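Local coordinates for DNA helicase RecQ (Deinococcus radiodurans, PDB 4Q48), which probably couples ATP hydrolysis to the unwinding of duplex DNA, moving in the 3'-5' direction, and is represented here by its catalytic core, at residues K315-Y320 against L373-A378; T18-P23 against K52-Q57; I425-R430 against Q451-L456. All blocks are in the same frame, centred on the assembly; numbering follows the deposited sequence.

Interaction 1. Residues K315-Y320 against L373-A378; sequences KSMEGY and LTYCEA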
# COMPACT_ATOMS: atom_id res chain seq x y z
N LYS A 315 -0.03 12.45 -1.20
CA LYS A 315 -1.35 12.34 -0.58
C LYS A 315 -1.44 11.14 0.37
O LYS A 315 -2.30 11.09 1.25
CB LYS A 315 -2.45 12.23 -1.65
CG LYS A 315 -2.30 13.21 -2.81
CD LYS A 315 -3.67 13.62 -3.38
CE LYS A 315 -3.60 14.19 -4.82
NZ LYS A 315 -4.74 13.85 -5.76
N SER A 316 -0.55 10.18 0.21
CA SER A 316 -0.55 9.01 1.05
C SER A 316 0.75 8.22 0.98
O SER A 316 1.60 8.48 0.12
CB SER A 316 -1.72 8.12 0.65
OG SER A 316 -1.54 7.67 -0.68
N MET A 317 0.88 7.24 1.87
CA MET A 317 1.98 6.27 1.81
C MET A 317 1.91 5.44 0.52
O MET A 317 2.95 5.14 -0.08
CB MET A 317 1.96 5.35 3.03
CG MET A 317 2.38 5.99 4.34
SD MET A 317 4.11 6.49 4.35
CE MET A 317 4.89 4.99 4.94
N GLU A 318 0.70 5.06 0.12
CA GLU A 318 0.51 4.33 -1.15
C GLU A 318 1.09 5.13 -2.32
O GLU A 318 1.91 4.61 -3.09
CB GLU A 318 -0.97 4.09 -1.42
CG GLU A 318 -1.67 3.15 -0.49
CD GLU A 318 -2.22 3.86 0.73
OE1 GLU A 318 -1.66 4.92 1.11
OE2 GLU A 318 -3.25 3.40 1.28
N GLY A 319 0.70 6.40 -2.41
CA GLY A 319 1.18 7.28 -3.45
C GLY A 319 2.67 7.51 -3.39
O GLY A 319 3.36 7.51 -4.41
N TYR A 320 3.18 7.71 -2.18
CA TYR A 320 4.60 7.94 -1.97
C TYR A 320 5.39 6.73 -2.46
O TYR A 320 6.41 6.86 -3.15
CB TYR A 320 4.87 8.25 -0.49
CG TYR A 320 6.33 8.37 -0.16
CD1 TYR A 320 7.06 9.51 -0.47
CD2 TYR A 320 7.00 7.32 0.45
CE1 TYR A 320 8.41 9.59 -0.17
CE2 TYR A 320 8.34 7.39 0.75
CZ TYR A 320 9.05 8.53 0.44
OH TYR A 320 10.40 8.58 0.76
N LEU A 373 2.94 11.10 8.13
CA LEU A 373 3.68 11.87 9.13
C LEU A 373 4.49 10.97 10.08
O LEU A 373 5.62 11.30 10.44
CB LEU A 373 2.72 12.75 9.93
CG LEU A 373 2.16 13.95 9.16
CD1 LEU A 373 1.31 14.81 10.05
CD2 LEU A 373 3.29 14.79 8.63
N THR A 374 3.92 9.84 10.47
CA THR A 374 4.66 8.92 11.32
C THR A 374 5.90 8.41 10.59
O THR A 374 6.96 8.27 11.20
CB THR A 374 3.76 7.79 11.77
OG1 THR A 374 2.77 8.36 12.62
CG2 THR A 374 4.51 6.76 12.53
N TYR A 375 5.78 8.14 9.29
CA TYR A 375 6.94 7.75 8.48
C TYR A 375 7.93 8.90 8.37
O TYR A 375 9.13 8.70 8.51
CB TYR A 375 6.51 7.25 7.09
CG TYR A 375 7.63 7.18 6.08
CD1 TYR A 375 8.62 6.21 6.18
CD2 TYR A 375 7.69 8.07 5.02
CE1 TYR A 375 9.64 6.13 5.26
CE2 TYR A 375 8.71 8.01 4.10
CZ TYR A 375 9.68 7.02 4.21
OH TYR A 375 10.69 6.95 3.28
N CYS A 376 7.43 10.11 8.12
CA CYS A 376 8.34 11.26 8.01
C CYS A 376 9.16 11.46 9.29
O CYS A 376 10.29 11.93 9.23
CB CYS A 376 7.56 12.54 7.67
SG CYS A 376 6.85 12.54 5.98
N GLU A 377 8.58 11.13 10.43
CA GLU A 377 9.21 11.42 11.72
C GLU A 377 10.03 10.30 12.33
O GLU A 377 10.38 10.36 13.52
CB GLU A 377 8.12 11.86 12.70
CG GLU A 377 7.81 13.34 12.62
CD GLU A 377 6.40 13.66 13.03
OE1 GLU A 377 5.79 12.81 13.72
OE2 GLU A 377 5.90 14.74 12.64
N ALA A 378 10.31 9.26 11.54
CA ALA A 378 10.93 8.06 12.09
C ALA A 378 12.20 8.34 12.88
O ALA A 378 13.05 9.15 12.49
CB ALA A 378 11.22 7.07 11.01
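Met317 and Tyr375 mark the closest backbone approach, with CA atoms 8.4 Å apart, so the two helices meet through side chains alone. Helix 317-324 belongs to the second helicase domain and helix 359-376 to the RecQ zinc-binding domain, which makes this a buried joint between the two, with a Met-aromatic contact at one end and a pair of tyrosines at the other. Ser316 caps the first helix: its OG accepts from Gly319 N at 3.1 Å.

The Met317 chain bends at chi2 (-66°) and again at chi3, which brings its sulfur and methyl to the root of the Tyr375 side chain. CE lies 3.5 Å from Tyr375 CB, and SD stands 4.7 Å from the ring centroid, oblique to the ring. Farther out, the rings of Tyr320 and Tyr375 approach at an oblique 52° between planes, with centroids 5.3 Å apart. Tyr375 also has Arg382 as a cation-pi partner, and its side chain lies about 8 Å from that of the zinc ligand Cys381. Both tyrosines hold CG anti to the backbone N (chi1 165° in Tyr375), and their hydroxyls meet in a hydrogen bond, 3.0 Å between Tyr320 OH and Tyr375 OH. A leucine in place of Tyr375 would probably leave the Tyr320 hydroxyl without its hydrogen-bond partner and open a gap beside the Tyr320 ring. Tyr320 OH lies at the edge of the Tyr375 ring, in its plane.

Interaction 2. Residues T18-P23 against K52-Q57; sequences TIWGYP and KSLCYQ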
# COMPACT_ATOMS: atom_id res chain seq x y z
N THR A 18 8.04 -22.05 -20.28
CA THR A 18 7.56 -22.22 -21.66
C THR A 18 6.62 -21.08 -22.04
O THR A 18 6.21 -20.96 -23.20
CB THR A 18 6.84 -23.59 -21.88
OG1 THR A 18 6.73 -23.85 -23.29
CG2 THR A 18 5.43 -23.57 -21.31
N ILE A 19 6.27 -20.24 -21.07
CA ILE A 19 5.35 -19.12 -21.30
C ILE A 19 5.90 -17.78 -20.83
O ILE A 19 5.92 -16.83 -21.61
CB ILE A 19 3.97 -19.40 -20.65
CG1 ILE A 19 3.29 -20.56 -21.38
CG2 ILE A 19 3.07 -18.19 -20.71
CD1 ILE A 19 2.11 -21.12 -20.67
N TRP A 20 6.34 -17.70 -19.58
CA TRP A 20 6.76 -16.41 -19.01
C TRP A 20 8.22 -16.08 -19.32
O TRP A 20 8.58 -14.93 -19.59
CB TRP A 20 6.56 -16.41 -17.49
CG TRP A 20 5.28 -15.79 -17.00
CD1 TRP A 20 5.09 -14.52 -16.54
CD2 TRP A 20 4.01 -16.44 -16.91
NE1 TRP A 20 3.78 -14.34 -16.17
CE2 TRP A 20 3.10 -15.50 -16.39
CE3 TRP A 20 3.56 -17.72 -17.23
CZ2 TRP A 20 1.76 -15.81 -16.17
CZ3 TRP A 20 2.23 -18.03 -17.02
CH2 TRP A 20 1.34 -17.08 -16.49
N GLY A 21 9.05 -17.12 -19.31
CA GLY A 21 10.49 -17.01 -19.49
C GLY A 21 11.32 -16.81 -18.24
O GLY A 21 12.48 -16.40 -18.33
N TYR A 22 10.77 -17.10 -17.06
CA TYR A 22 11.54 -17.07 -15.82
C TYR A 22 11.84 -18.53 -15.45
O TYR A 22 10.96 -19.38 -15.58
CB TYR A 22 10.81 -16.41 -14.63
CG TYR A 22 10.18 -15.04 -14.81
CD1 TYR A 22 10.66 -14.13 -15.77
CD2 TYR A 22 9.13 -14.63 -13.98
CE1 TYR A 22 10.07 -12.86 -15.90
CE2 TYR A 22 8.55 -13.37 -14.10
CZ TYR A 22 9.01 -12.49 -15.07
OH TYR A 22 8.41 -11.25 -15.18
N PRO A 23 13.08 -18.83 -15.00
CA PRO A 23 13.49 -20.23 -14.78
C PRO A 23 13.01 -20.79 -13.45
O PRO A 23 13.05 -22.00 -13.27
CB PRO A 23 15.02 -20.17 -14.82
CG PRO A 23 15.34 -18.86 -15.50
CD PRO A 23 14.24 -17.93 -15.05
N LYS A 52 2.88 -10.51 -9.99
CA LYS A 52 1.61 -10.59 -9.27
C LYS A 52 0.49 -11.22 -10.10
O LYS A 52 -0.43 -11.80 -9.55
CB LYS A 52 1.16 -9.21 -8.80
CG LYS A 52 0.24 -9.27 -7.59
CD LYS A 52 -0.25 -7.91 -7.18
CE LYS A 52 -1.26 -7.39 -8.19
NZ LYS A 52 -2.18 -6.41 -7.57
N SER A 53 0.53 -11.05 -11.42
CA SER A 53 -0.51 -11.63 -12.27
C SER A 53 -0.29 -13.13 -12.38
O SER A 53 -1.23 -13.90 -12.49
CB SER A 53 -0.50 -10.99 -13.64
OG SER A 53 -0.85 -9.63 -13.52
N LEU A 54 0.98 -13.53 -12.35
CA LEU A 54 1.42 -14.92 -12.40
C LEU A 54 0.69 -15.80 -11.38
O LEU A 54 0.49 -17.00 -11.58
CB LEU A 54 2.91 -14.97 -12.11
CG LEU A 54 3.72 -16.26 -12.11
CD1 LEU A 54 3.81 -16.82 -13.51
CD2 LEU A 54 5.09 -15.98 -11.56
N CYS A 55 0.32 -15.18 -10.27
CA CYS A 55 -0.23 -15.86 -9.12
C CYS A 55 -1.65 -16.38 -9.33
O CYS A 55 -2.13 -17.20 -8.54
CB CYS A 55 -0.16 -14.93 -7.92
SG CYS A 55 1.56 -14.61 -7.41
N TYR A 56 -2.34 -15.88 -10.34
CA TYR A 56 -3.61 -16.49 -10.70
C TYR A 56 -3.59 -17.03 -12.11
O TYR A 56 -4.27 -18.01 -12.40
CB TYR A 56 -4.77 -15.51 -10.52
CG TYR A 56 -4.70 -14.25 -11.33
CD1 TYR A 56 -5.03 -14.24 -12.68
CD2 TYR A 56 -4.37 -13.04 -10.73
CE1 TYR A 56 -4.98 -13.06 -13.42
CE2 TYR A 56 -4.32 -11.86 -11.45
CZ TYR A 56 -4.62 -11.87 -12.80
OH TYR A 56 -4.58 -10.68 -13.51
N GLN A 57 -2.82 -16.41 -12.99
CA GLN A 57 -2.74 -16.84 -14.38
C GLN A 57 -2.15 -18.23 -14.50
O GLN A 57 -2.64 -19.07 -15.25
CB GLN A 57 -1.88 -15.86 -15.17
CG GLN A 57 -2.55 -14.53 -15.42
CD GLN A 57 -1.60 -13.52 -16.02
OE1 GLN A 57 -0.39 -13.60 -15.83
NE2 GLN A 57 -2.14 -12.59 -16.78
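Trp20 reaches from the last turn of helix 10-20 to helix 50-62, whose first turn holds the end of the P-loop; the nearest CA pair, Trp20 and Leu54, is 8.6 Å apart. From CB the side chain points toward that helix, and CG is the first atom to come near Leu54 CD1, at 3.9 Å. Beyond it the fused bond CD2-CE2 lies beneath the same methyl. The evidence for a CH-pi contact is that Leu54 CD1 is 3.4 Å from the centroid of the six-membered ring and 18° off its normal. Leu54 gets there with CG anti to its backbone N (chi1 -178°). At the far rim Trp20 CZ2 meets Gln57 OE1 at 3.1 Å, near the ring plane, while CH2 ends 3.7 Å from Gln57 CB, also at the edge. Indole and amide planes are 57° apart, and the amide is held from elsewhere, since Gln57 NE2 bonds Tyr119 OH.

Tyr22, Lys52 and Ser53 of these segments bind ADP in this protein. Leu54 also touches Leu16 of helix 10-20 and Gln29 of helix 29-37, while Tyr56 of the same helix packs on strands 139-145 and 176-180 of the parallel sheet.

Interaction 3. Residues I425-R430 against Q451-L456; sequences IRTGNR and QGHHQL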
# COMPACT_ATOMS: atom_id res chain seq x y z
N ILE A 425 -3.34 -3.75 29.03
CA ILE A 425 -3.60 -5.20 29.09
C ILE A 425 -4.31 -5.61 30.39
O ILE A 425 -5.32 -6.29 30.35
CB ILE A 425 -2.30 -6.04 28.91
CG1 ILE A 425 -1.80 -5.87 27.47
CG2 ILE A 425 -2.56 -7.55 29.17
CD1 ILE A 425 -0.54 -6.62 27.16
N ARG A 426 -3.82 -5.17 31.54
CA ARG A 426 -4.48 -5.60 32.75
C ARG A 426 -5.87 -4.95 32.90
O ARG A 426 -6.58 -5.26 33.83
CB ARG A 426 -3.65 -5.32 34.01
CG ARG A 426 -2.17 -5.57 33.89
CD ARG A 426 -1.78 -7.05 34.09
NE ARG A 426 -2.85 -7.86 34.67
CZ ARG A 426 -2.85 -9.20 34.66
NH1 ARG A 426 -1.83 -9.86 34.09
NH2 ARG A 426 -3.89 -9.88 35.18
N THR A 427 -6.24 -4.05 32.00
CA THR A 427 -7.59 -3.49 32.00
C THR A 427 -8.42 -4.01 30.82
O THR A 427 -9.50 -3.52 30.56
CB THR A 427 -7.57 -1.94 31.95
OG1 THR A 427 -6.93 -1.49 30.73
CG2 THR A 427 -6.84 -1.37 33.15
N GLY A 428 -7.91 -4.96 30.06
CA GLY A 428 -8.75 -5.60 29.07
C GLY A 428 -8.92 -4.89 27.73
O GLY A 428 -9.95 -5.08 27.08
N ASN A 429 -7.93 -4.09 27.30
CA ASN A 429 -7.89 -3.62 25.92
C ASN A 429 -9.15 -2.94 25.42
O ASN A 429 -9.64 -3.24 24.33
CB ASN A 429 -7.59 -4.79 25.01
CG ASN A 429 -6.29 -5.43 25.33
OD1 ASN A 429 -5.25 -4.86 25.04
ND2 ASN A 429 -6.32 -6.61 25.96
N ARG A 430 -9.68 -2.02 26.22
CA ARG A 430 -11.00 -1.47 25.95
C ARG A 430 -11.17 -0.03 26.41
O ARG A 430 -12.07 0.66 25.94
CB ARG A 430 -12.03 -2.34 26.63
CG ARG A 430 -11.82 -2.35 28.13
CD ARG A 430 -12.58 -3.48 28.75
NE ARG A 430 -13.98 -3.47 28.37
CZ ARG A 430 -14.76 -4.53 28.48
NH1 ARG A 430 -14.24 -5.68 28.91
NH2 ARG A 430 -16.04 -4.45 28.12
N GLN A 451 -14.55 0.78 38.03
CA GLN A 451 -14.00 -0.46 37.45
C GLN A 451 -13.02 -1.17 38.39
O GLN A 451 -12.53 -2.26 38.09
CB GLN A 451 -13.33 -0.17 36.10
CG GLN A 451 -14.21 0.51 35.07
CD GLN A 451 -15.09 -0.47 34.32
OE1 GLN A 451 -14.90 -1.68 34.41
NE2 GLN A 451 -16.07 0.05 33.58
N GLY A 452 -12.75 -0.53 39.53
CA GLY A 452 -11.89 -1.07 40.58
C GLY A 452 -10.41 -0.80 40.36
O GLY A 452 -9.55 -1.15 41.19
N HIS A 453 -10.13 -0.09 39.28
CA HIS A 453 -8.77 0.11 38.81
C HIS A 453 -7.89 0.78 39.82
O HIS A 453 -6.68 0.76 39.67
CB HIS A 453 -8.81 0.92 37.53
CG HIS A 453 -9.38 0.17 36.37
ND1 HIS A 453 -9.66 0.76 35.16
CD2 HIS A 453 -9.66 -1.15 36.22
CE1 HIS A 453 -10.12 -0.16 34.32
NE2 HIS A 453 -10.12 -1.32 34.94
N HIS A 454 -8.48 1.32 40.88
CA HIS A 454 -7.70 2.08 41.85
C HIS A 454 -6.81 1.20 42.72
O HIS A 454 -5.85 1.70 43.31
CB HIS A 454 -8.61 2.95 42.73
CG HIS A 454 -9.75 2.21 43.37
ND1 HIS A 454 -10.90 1.87 42.67
CD2 HIS A 454 -9.93 1.76 44.63
CE1 HIS A 454 -11.72 1.23 43.48
NE2 HIS A 454 -11.16 1.15 44.67
N GLN A 455 -7.08 -0.09 42.82
CA GLN A 455 -6.03 -0.92 43.40
C GLN A 455 -5.81 -2.24 42.67
O GLN A 455 -5.68 -3.29 43.27
CB GLN A 455 -6.26 -1.09 44.92
CG GLN A 455 -7.69 -1.13 45.42
CD GLN A 455 -7.81 -0.63 46.87
OE1 GLN A 455 -6.89 0.02 47.40
NE2 GLN A 455 -8.95 -0.93 47.51
N LEU A 456 -5.63 -2.10 41.37
CA LEU A 456 -4.83 -3.00 40.56
C LEU A 456 -3.40 -2.68 40.97
O LEU A 456 -3.12 -1.55 41.37
CB LEU A 456 -5.02 -2.71 39.08
CG LEU A 456 -6.13 -3.36 38.26
CD1 LEU A 456 -7.46 -3.27 38.97
CD2 LEU A 456 -6.22 -2.58 36.96
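Two helix ends meet here within the RQC domain, each closed by a Schellman motif: helix 414-426 at Gly428 and helix 446-451 at Gly452. In the first, Gly428 N bonds Ile425 O at 2.9 Å and Asn429 N reaches back to Thr424 O; both glycines have positive phi, 82° at Gly428. Thr427, just ahead of that glycine, faces His453, just after the other, and their CA atoms are 7.8 Å apart.

The joint is apolar. Thr427 CG2 sits over one face of the His453 imidazole, 3.9 Å from the ring centroid and 19° off the normal, a CH-pi contact displaced toward the rim. The methyl is 3.7 Å from His453 CE1. On the opposite face lies Gln451 CB, so the ring is sandwiched between two aliphatic groups. Rotation about chi1 (62°) divides the work of the threonine: CG2 turns to the histidine, whereas OG1 bonds back to Ala423 O and Thr424 O in its own helix. Leu456 adds a second methyl, CD2, at 4.0 Å from Thr427 CG2 and 4.1 Å from Arg426 O.

No hydrogen bond links the two segments, and the polar side of the imidazole is served elsewhere: His453 ND1 bonds His435 NE2, and Phe431 meets the ring edge-to-face. With Leu436 touching Thr427 and Val439 touching His453, helix 433-441 borders the same joint. The contact sets the C-terminal end of helix 414-426 against the turn after helix 446-451, with helix 433-441 between them in the chain, consistent with the helical part of the winged-helix fold of RQC domains.

From the N terminus the three contacts follow one another in series, and none nests in or crosses another. Interaction 2 comes first, closing a loop of 28 residues that carries helix 29-37 and strand 42-45 and fastening helix 10-20 to helix 50-62, beside the seven-stranded parallel sheet. Interaction 1 closes the longest loop, 52 residues including strand 334-340, and ties the second helicase domain to the zinc-binding region. Interaction 3 closes 20 residues, with helix 433-441 among them, wholly within the RQC domain. The centres of interactions 2 and 3 lie about 53 Å apart on opposite sides of the chain's centre; that of interaction 1 is about 32 and 34 Å from them respectively.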